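Local coordinates for protein putative Glycerophosphoryl diester phosphodiesterase (PDB 3L12) that is a putative member of the glycerophosphoryl diester phosphodiesterase family with a TIM-barrel fold and a bound magnesium ion, at residues A[25-30]-A[112-117]; A[68-73]-A[84-89]. One frame throughout, in Å; residues are numbered along the deposited sequence.

Interaction 1: A[25-30]-A[112-117]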
ATOM      1  N   GLY A  25       1.448  -2.836 -11.038  1.00  8.61           N
ATOM      2  CA  GLY A  25       1.971  -2.602  -9.712  1.00  9.04           C
ATOM      3  C   GLY A  25       0.932  -3.115  -8.732  1.00  8.15           C
ATOM      4  O   GLY A  25       0.791  -4.332  -8.504  1.00  7.01           O
ATOM      5  N   ALA A  26       0.160  -2.212  -8.122  1.00  5.83           N
ATOM      6  CA  ALA A  26      -0.904  -2.570  -7.170  1.00  7.81           C
ATOM      7  C   ALA A  26      -1.975  -1.490  -7.299  1.00  7.71           C
ATOM      8  O   ALA A  26      -2.104  -0.644  -6.443  1.00  7.54           O
ATOM      9  CB  ALA A  26      -0.413  -2.623  -5.780  1.00  8.39           C
ATOM     10  N   ARG A  27      -2.694  -1.518  -8.413  1.00  8.89           N
ATOM     11  CA  ARG A  27      -3.678  -0.500  -8.718  1.00  7.43           C
ATOM     12  C   ARG A  27      -4.726  -0.300  -7.619  1.00  8.01           C
ATOM     13  O   ARG A  27      -5.274   0.779  -7.452  1.00  8.29           O
ATOM     14  CB  ARG A  27      -4.333  -0.840 -10.060  1.00  8.33           C
ATOM     15  CG  ARG A  27      -5.534   0.039 -10.467  1.00  9.23           C
ATOM     16  CD  ARG A  27      -5.999  -0.179 -11.894  1.00  8.88           C
ATOM     17  NE  ARG A  27      -6.467  -1.556 -12.140  1.00  8.69           N
ATOM     18  CZ  ARG A  27      -7.227  -1.945 -13.127  1.00  9.83           C
ATOM     19  NH1 ARG A  27      -7.672  -1.091 -14.053  1.00  8.73           N
ATOM     20  NH2 ARG A  27      -7.626  -3.210 -13.183  1.00  9.84           N
ATOM     21  N   GLY A  28      -5.086  -1.331  -6.867  1.00  6.81           N
ATOM     22  CA  GLY A  28      -5.998  -1.096  -5.733  1.00  8.73           C
ATOM     23  C   GLY A  28      -5.461  -0.283  -4.570  1.00  9.75           C
ATOM     24  O   GLY A  28      -6.253   0.200  -3.769  1.00  9.62           O
ATOM     25  N   VAL A  29      -4.129  -0.120  -4.458  1.00  7.91           N
ATOM     26  CA  VAL A  29      -3.437   0.524  -3.359  1.00  8.50           C
ATOM     27  C   VAL A  29      -2.712   1.866  -3.728  1.00  8.19           C
ATOM     28  O   VAL A  29      -2.728   2.816  -2.977  1.00  7.42           O
ATOM     29  CB  VAL A  29      -2.399  -0.452  -2.689  1.00  8.82           C
ATOM     30  CG1 VAL A  29      -1.820   0.184  -1.395  1.00  7.19           C
ATOM     31  CG2 VAL A  29      -3.077  -1.857  -2.450  1.00 10.00           C
HETATM   32  N   MSE A  30      -2.074   1.884  -4.891  1.00  9.74           N
HETATM   33  CA  MSE A  30      -1.297   2.953  -5.382  1.00  7.28           C
HETATM   34  C   MSE A  30      -1.635   3.264  -6.828  1.00  8.77           C
HETATM   35  O   MSE A  30      -2.080   2.419  -7.531  1.00  8.29           O
HETATM   36  CB  MSE A  30       0.195   2.594  -5.333  1.00  8.67           C
HETATM   37  CG  MSE A  30       0.682   2.572  -3.896  1.00  7.98           C
HETATM   38 SE   MSE A  30       0.875   4.219  -2.948  0.75  4.93          SE
HETATM   39  CE  MSE A  30       2.592   4.748  -3.701  1.00 12.14           C
ATOM     40  N   GLY A 112     -12.773   5.611 -10.913  1.00  7.59           N
ATOM     41  CA  GLY A 112     -12.355   5.966  -9.570  1.00  7.89           C
ATOM     42  C   GLY A 112     -13.068   5.158  -8.494  1.00  7.95           C
ATOM     43  O   GLY A 112     -12.463   4.753  -7.473  1.00  8.82           O
ATOM     44  N   ARG A 113     -14.369   4.936  -8.700  1.00  7.67           N
ATOM     45  CA  ARG A 113     -15.153   4.144  -7.768  1.00  8.92           C
ATOM     46  C   ARG A 113     -14.714   2.694  -7.703  1.00  9.29           C
ATOM     47  O   ARG A 113     -15.018   2.015  -6.697  1.00 11.59           O
ATOM     48  CB  ARG A 113     -16.660   4.241  -8.032  1.00 10.14           C
ATOM     49  CG  ARG A 113     -17.243   5.576  -7.577  1.00 11.39           C
ATOM     50  CD  ARG A 113     -18.813   5.561  -7.648  1.00 10.59           C
ATOM     51  NE  ARG A 113     -19.301   5.293  -8.996  1.00 10.45           N
ATOM     52  CZ  ARG A 113     -19.458   6.206  -9.948  1.00 11.94           C
ATOM     53  NH1 ARG A 113     -19.200   7.495  -9.703  1.00 12.03           N
ATOM     54  NH2 ARG A 113     -19.896   5.846 -11.143  1.00 12.86           N
ATOM     55  N   ARG A 114     -14.073   2.201  -8.763  0.70  9.47           N
ATOM     56  CA  ARG A 114     -13.573   0.826  -8.752  0.70  9.95           C
ATOM     57  C   ARG A 114     -12.468   0.686  -7.706  0.70  9.04           C
ATOM     58  O   ARG A 114     -12.364  -0.387  -7.075  0.70  9.44           O
ATOM     59  CB  ARG A 114     -13.010   0.411 -10.092  0.70 11.04           C
ATOM     60  CG  ARG A 114     -13.996   0.254 -11.172  0.70 11.71           C
ATOM     61  CD  ARG A 114     -13.324   0.014 -12.454  0.70 13.16           C
ATOM     62  NE  ARG A 114     -12.558  -1.224 -12.536  0.70 13.61           N
ATOM     63  CZ  ARG A 114     -11.937  -1.602 -13.664  0.70 11.50           C
ATOM     64  NH1 ARG A 114     -12.012  -0.864 -14.793  0.70 13.84           N
ATOM     65  NH2 ARG A 114     -11.272  -2.706 -13.686  0.70 12.63           N
ATOM     66  N   PHE A 115     -11.653   1.739  -7.492  1.00  8.54           N
ATOM     67  CA  PHE A 115     -10.470   1.702  -6.630  1.00  8.77           C
ATOM     68  C   PHE A 115     -10.519   2.875  -5.622  1.00  6.78           C
ATOM     69  O   PHE A 115      -9.662   3.793  -5.630  1.00  7.25           O
ATOM     70  CB  PHE A 115      -9.192   1.750  -7.467  1.00  7.83           C
ATOM     71  CG  PHE A 115      -9.188   0.735  -8.571  1.00  8.73           C
ATOM     72  CD1 PHE A 115      -9.057  -0.623  -8.245  1.00  8.84           C
ATOM     73  CD2 PHE A 115      -9.430   1.073  -9.894  1.00  8.72           C
ATOM     74  CE1 PHE A 115      -9.097  -1.561  -9.221  1.00 11.29           C
ATOM     75  CE2 PHE A 115      -9.451   0.068 -10.879  1.00 10.21           C
ATOM     76  CZ  PHE A 115      -9.273  -1.227 -10.522  1.00  9.78           C
ATOM     77  N   PRO A 116     -11.486   2.798  -4.686  1.00  7.82           N
ATOM     78  CA  PRO A 116     -11.743   3.910  -3.762  1.00  7.14           C
ATOM     79  C   PRO A 116     -10.705   4.092  -2.646  1.00  8.85           C
ATOM     80  O   PRO A 116     -10.661   5.138  -1.977  1.00 11.15           O
ATOM     81  CB  PRO A 116     -13.117   3.572  -3.180  1.00  9.04           C
ATOM     82  CG  PRO A 116     -13.177   2.044  -3.234  1.00  8.06           C
ATOM     83  CD  PRO A 116     -12.393   1.640  -4.485  1.00  8.69           C
ATOM     84  N   ASP A 117      -9.882   3.077  -2.459  1.00  7.36           N
ATOM     85  CA  ASP A 117      -8.918   3.064  -1.399  1.00  8.54           C
ATOM     86  C   ASP A 117      -7.489   3.349  -1.840  1.00  8.57           C
ATOM     87  O   ASP A 117      -6.558   3.436  -1.025  1.00  8.71           O
ATOM     88  CB  ASP A 117      -8.972   1.716  -0.688  1.00 10.05           C
ATOM     89  CG  ASP A 117     -10.271   1.477   0.064  1.00 12.30           C
ATOM     90  OD1 ASP A 117     -11.171   2.352   0.200  1.00 11.38           O
ATOM     91  OD2 ASP A 117     -10.327   0.307   0.522  1.00 17.53           O
TER
HETATM   92  O   HOH W   1      -8.936   0.681  -3.998  1.00  9.17           O
HETATM   93  O   HOH W   2      -3.947   2.954  -0.403  1.00 12.44           O
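The Phe115 ring is clamped between two arginines. Over the centre of one face lies Arg27 CG, 3.8 Å from the centroid of the Phe115 ring and 6° off the ring normal, a CH-pi contact; Arg114 CB sits above the opposite face, nearer the rim. Arg27 CG stands anti to the backbone N, and a bend at chi3 then carries the rest of the chain across the ring, so that Arg27 NE comes within 3.3 Å of Phe115 CZ. The guanidinium thus has Phe115 CZ over one of its faces, off toward its rim, with the two planes inclined by 32° rather than flatly stacked. Arg27 NH2 also lies 3.7 Å from Arg114 NH2, two like charges close together, the guanidinium planes turned 66° apart. A salt bridge from Arg27 NH2 to Asp296 and a hydrogen bond from NH1 to the Tyr111 hydroxyl pin the group, and the Asp296 carboxylate probably offsets part of the charge. Gly28 CA comes up to Phe115 CD1 at 4.0 Å.

No direct hydrogen bond joins the segments; two waters do the work. One donates a hydrogen bond to Gly28 O (2.7 Å from the water) and accepts one from Asp117 N, while the other donates to both Val29 O and Asp117 O (2.7 Å from the water to the latter). The tight turn of 25-30 is tied by Ala26 O, which accepts from Val29 N and Met30 N. Asp117 turns its carboxylate to Arg300 of the second subunit and Phe115 O is bonded by Arg303 of that subunit, making the contact part of the dimer interface. Residues 25-30 lie in the loop between barrel strand 19-23 and helix 35-43, the Arg27 side chain about 8 Å from the magnesium ion; 112-117 lie in the long excursion between barrel strands 48-55 and 145-150, consistent with the insertion known in this TIM-barrel family.

Interaction 2: A[68-73]-A[84-89]; sequences HLANAM and GAERQV
His68 lies along the backbone of 86-88 with its side chain in contact from base to tip. Its CB meets Glu86 OE1 at 3.4 Å and also touches Arg87 O. With CG anti to the carbonyl carbon (chi1 -72°), the ring swings over Gln88: His68 CD2 is 3.5 Å from Gln88 CA, whose CH-pi contact falls on one face toward the rim, while Glu86 O approaches the ring edge in plane. Farther out His68 NE2 rests on Gln88 CB at 3.5 Å, and His68 CE1 on Gln88 CG. The Gln88 chain then runs on, extended, to leave its amide nitrogen bonded to Asp153.

The backbones run roughly antiparallel and form a single beta bridge, His68 with Gln88, in the loop between strand 61-63 and helix 94-98, part of the excursion that probably corresponds to the family's insertion in the TIM barrel. It is a non-hydrogen-bonded pair, flanked by Leu69 N to Arg87 O (2.9 Å) and by a backbone bond between Val89 and His67. Beyond the first of these the two chains part: a water takes the place of a direct bond, donating to Leu69 O and accepting from Arg87 N. On the buried side, Leu69 CD2 touches Val89 CG2 at 3.5 Å, the two side chains set at about a right angle.

Glu86 passes Leu69 O with Glu86 CG only 3.2 Å from that oxygen, and its carboxylate is held through water at both oxygens, OE1 to His68 O and OE2 to Asn71 N. At the far end Asn71 ND2 donates to Gly84 O on a lone pair (3.0 Å, 162° at the hydrogen), the oxygen lying 12° out of the amide plane. Asn71 OD1 accepts a hydrogen bond from a water that also donates to Ala85 O.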
ATOM      1  N   HIS A  68      -4.525   5.828 -25.532  1.00  8.72           N
ATOM      2  CA  HIS A  68      -5.090   7.136 -25.245  1.00 10.73           C
ATOM      3  C   HIS A  68      -5.067   7.355 -23.720  1.00 10.91           C
ATOM      4  O   HIS A  68      -5.127   6.389 -22.950  1.00 12.09           O
ATOM      5  CB  HIS A  68      -6.494   7.266 -25.776  1.00 11.87           C
ATOM      6  CG  HIS A  68      -6.574   7.377 -27.275  1.00 12.54           C
ATOM      7  ND1 HIS A  68      -6.324   6.319 -28.133  1.00 14.68           N
ATOM      8  CD2 HIS A  68      -6.926   8.424 -28.069  1.00 11.95           C
ATOM      9  CE1 HIS A  68      -6.467   6.736 -29.387  1.00 14.52           C
ATOM     10  NE2 HIS A  68      -6.849   8.006 -29.372  1.00 13.45           N
ATOM     11  N   LEU A  69      -4.989   8.610 -23.290  1.00  9.35           N
ATOM     12  CA  LEU A  69      -4.955   8.949 -21.875  1.00  8.93           C
ATOM     13  C   LEU A  69      -6.378   9.141 -21.345  1.00 10.79           C
ATOM     14  O   LEU A  69      -7.207   9.822 -21.946  1.00 11.28           O
ATOM     15  CB  LEU A  69      -4.123  10.187 -21.598  1.00  9.98           C
ATOM     16  CG  LEU A  69      -2.648  10.119 -22.023  1.00  9.83           C
ATOM     17  CD1 LEU A  69      -1.887  11.419 -21.680  1.00 11.07           C
ATOM     18  CD2 LEU A  69      -1.922   8.878 -21.436  1.00  9.76           C
ATOM     19  N   ALA A  70      -6.681   8.526 -20.207  1.00  8.96           N
ATOM     20  CA  ALA A  70      -8.058   8.583 -19.661  1.00  6.73           C
ATOM     21  C   ALA A  70      -8.223   9.779 -18.737  1.00  5.36           C
ATOM     22  O   ALA A  70      -7.373   9.980 -17.860  1.00  6.28           O
ATOM     23  CB  ALA A  70      -8.360   7.270 -18.862  1.00  9.04           C
ATOM     24  N   ASN A  71      -9.325  10.485 -18.850  1.00  6.34           N
ATOM     25  CA  ASN A  71      -9.655  11.641 -18.011  1.00  5.74           C
ATOM     26  C   ASN A  71      -9.796  11.252 -16.543  1.00  9.29           C
ATOM     27  O   ASN A  71      -9.458  12.057 -15.678  1.00  6.81           O
ATOM     28  CB  ASN A  71     -10.927  12.314 -18.464  1.00  8.21           C
ATOM     29  CG  ASN A  71     -10.807  12.962 -19.831  1.00  7.75           C
ATOM     30  OD1 ASN A  71      -9.711  13.099 -20.372  1.00  9.14           O
ATOM     31  ND2 ASN A  71     -11.926  13.351 -20.366  1.00  9.55           N
ATOM     32  N   ALA A  72     -10.194  10.010 -16.251  1.00  7.96           N
ATOM     33  CA  ALA A  72     -10.354   9.592 -14.839  1.00  7.82           C
ATOM     34  C   ALA A  72      -9.037   9.478 -14.065  1.00  6.51           C
ATOM     35  O   ALA A  72      -9.064   9.404 -12.832  1.00  7.50           O
ATOM     36  CB  ALA A  72     -11.099   8.183 -14.775  1.00  9.48           C
HETATM   37  N   MSE A  73      -7.888   9.453 -14.735  0.66  7.84           N
HETATM   38  CA  MSE A  73      -6.626   9.312 -14.029  0.66  7.94           C
HETATM   39  C   MSE A  73      -5.604  10.386 -14.382  0.66  6.16           C
HETATM   40  O   MSE A  73      -4.430  10.248 -14.006  0.66  7.78           O
HETATM   41  CB  MSE A  73      -5.982   7.921 -14.255  0.66  7.60           C
HETATM   42  CG  MSE A  73      -5.358   7.692 -15.636  0.66  6.83           C
HETATM   43 SE   MSE A  73      -4.691   5.852 -15.942  0.50  6.98          SE
HETATM   44  CE  MSE A  73      -6.292   5.052 -15.285  0.66  6.76           C
ATOM     45  N   GLY A  84     -13.134  16.340 -21.962  1.00 13.41           N
ATOM     46  CA  GLY A  84     -13.043  16.305 -23.438  1.00 13.26           C
ATOM     47  C   GLY A  84     -12.429  15.027 -23.977  1.00 12.44           C
ATOM     48  O   GLY A  84     -12.162  14.098 -23.224  1.00 10.59           O
ATOM     49  N   ALA A  85     -12.239  14.998 -25.301  1.00  9.86           N
ATOM     50  CA  ALA A  85     -11.766  13.804 -25.997  1.00  9.56           C
ATOM     51  C   ALA A  85     -10.426  13.327 -25.496  1.00  8.69           C
ATOM     52  O   ALA A  85      -9.547  14.124 -25.181  1.00  7.91           O
ATOM     53  CB  ALA A  85     -11.721  14.041 -27.543  1.00 10.03           C
ATOM     54  N   GLU A  86     -10.246  12.008 -25.408  1.00  9.21           N
ATOM     55  CA  GLU A  86      -8.994  11.466 -24.946  1.00  9.47           C
ATOM     56  C   GLU A  86      -7.886  11.747 -25.920  1.00  7.11           C
ATOM     57  O   GLU A  86      -8.086  11.714 -27.143  1.00 11.55           O
ATOM     58  CB  GLU A  86      -9.108   9.964 -24.686  1.00 11.25           C
ATOM     59  CG  GLU A  86      -9.953   9.602 -23.522  1.00 11.98           C
ATOM     60  CD  GLU A  86      -9.972   8.103 -23.169  1.00 17.31           C
ATOM     61  OE1 GLU A  86      -9.240   7.286 -23.781  1.00 18.15           O
ATOM     62  OE2 GLU A  86     -10.729   7.754 -22.249  1.00 14.63           O
ATOM     63  N   ARG A  87      -6.705  12.012 -25.378  1.00  7.47           N
ATOM     64  CA  ARG A  87      -5.553  12.299 -26.196  1.00  6.55           C
ATOM     65  C   ARG A  87      -4.774  11.048 -26.568  1.00  6.28           C
ATOM     66  O   ARG A  87      -4.508  10.185 -25.695  1.00  9.00           O
ATOM     67  CB  ARG A  87      -4.676  13.209 -25.386  1.00  6.45           C
ATOM     68  CG  ARG A  87      -5.317  14.540 -25.032  1.00  7.91           C
ATOM     69  CD  ARG A  87      -4.321  15.403 -24.191  1.00  9.51           C
ATOM     70  NE  ARG A  87      -5.069  16.466 -23.513  1.00 10.82           N
ATOM     71  CZ  ARG A  87      -4.536  17.434 -22.779  1.00 10.88           C
ATOM     72  NH1 ARG A  87      -3.229  17.582 -22.659  1.00 12.97           N
ATOM     73  NH2 ARG A  87      -5.359  18.287 -22.201  1.00 11.55           N
ATOM     74  N   GLN A  88      -4.386  10.980 -27.835  1.00  6.85           N
ATOM     75  CA  GLN A  88      -3.707   9.817 -28.399  1.00  7.52           C
ATOM     76  C   GLN A  88      -2.222   9.907 -28.078  1.00  7.28           C
ATOM     77  O   GLN A  88      -1.522  10.834 -28.488  1.00  9.43           O
ATOM     78  CB  GLN A  88      -3.922   9.760 -29.892  1.00  9.17           C
ATOM     79  CG  GLN A  88      -3.374   8.530 -30.583  1.00 11.25           C
ATOM     80  CD  GLN A  88      -3.578   8.578 -32.115  1.00 12.88           C
ATOM     81  OE1 GLN A  88      -3.948   9.594 -32.680  1.00 15.12           O
ATOM     82  NE2 GLN A  88      -3.249   7.486 -32.778  1.00 16.52           N
ATOM     83  N   VAL A  89      -1.737   8.892 -27.393  1.00  7.62           N
ATOM     84  CA  VAL A  89      -0.340   8.909 -26.935  1.00  7.26           C
ATOM     85  C   VAL A  89       0.679   8.989 -28.099  1.00  7.65           C
ATOM     86  O   VAL A  89       1.686   9.693 -27.999  1.00  9.97           O
ATOM     87  CB  VAL A  89      -0.035   7.708 -25.958  1.00  8.51           C
ATOM     88  CG1 VAL A  89       1.468   7.558 -25.711  1.00  8.09           C
ATOM     89  CG2 VAL A  89      -0.820   7.829 -24.622  1.00  7.54           C
TER
HETATM   90  O   HOH W   3      -7.731   5.575 -22.100  1.00 17.31           O
HETATM   91  O   HOH W   4      -6.609  12.409 -22.625  1.00  8.39           O
HETATM   92  O   HOH W   5      -8.703  14.313 -22.500  1.00  7.25           O
HETATM   93  O   HOH W   6     -11.474   9.563 -20.611  1.00 11.47           O

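Overall arrangement
Both contacts involve the excursion between barrel strands 48-55 and 145-150, probably the family's insertion, but they use it differently. Interaction 1 ties residues 112-117 to the loop after strand 19-23, near the metal site and beside the second subunit; interaction 2 joins two parts of the excursion to each other, in a region that no other chain of the assembly touches. Their centres are 18 Å apart, and Tyr111 relates them, bonding to Arg27 of one and packing against Ala72 and Met73 of the other. Both are partly buried. The first relies on a cationic chain over an aromatic face and bridging waters; the second adds direct backbone and amide bonds, with four waters bridging the two segments.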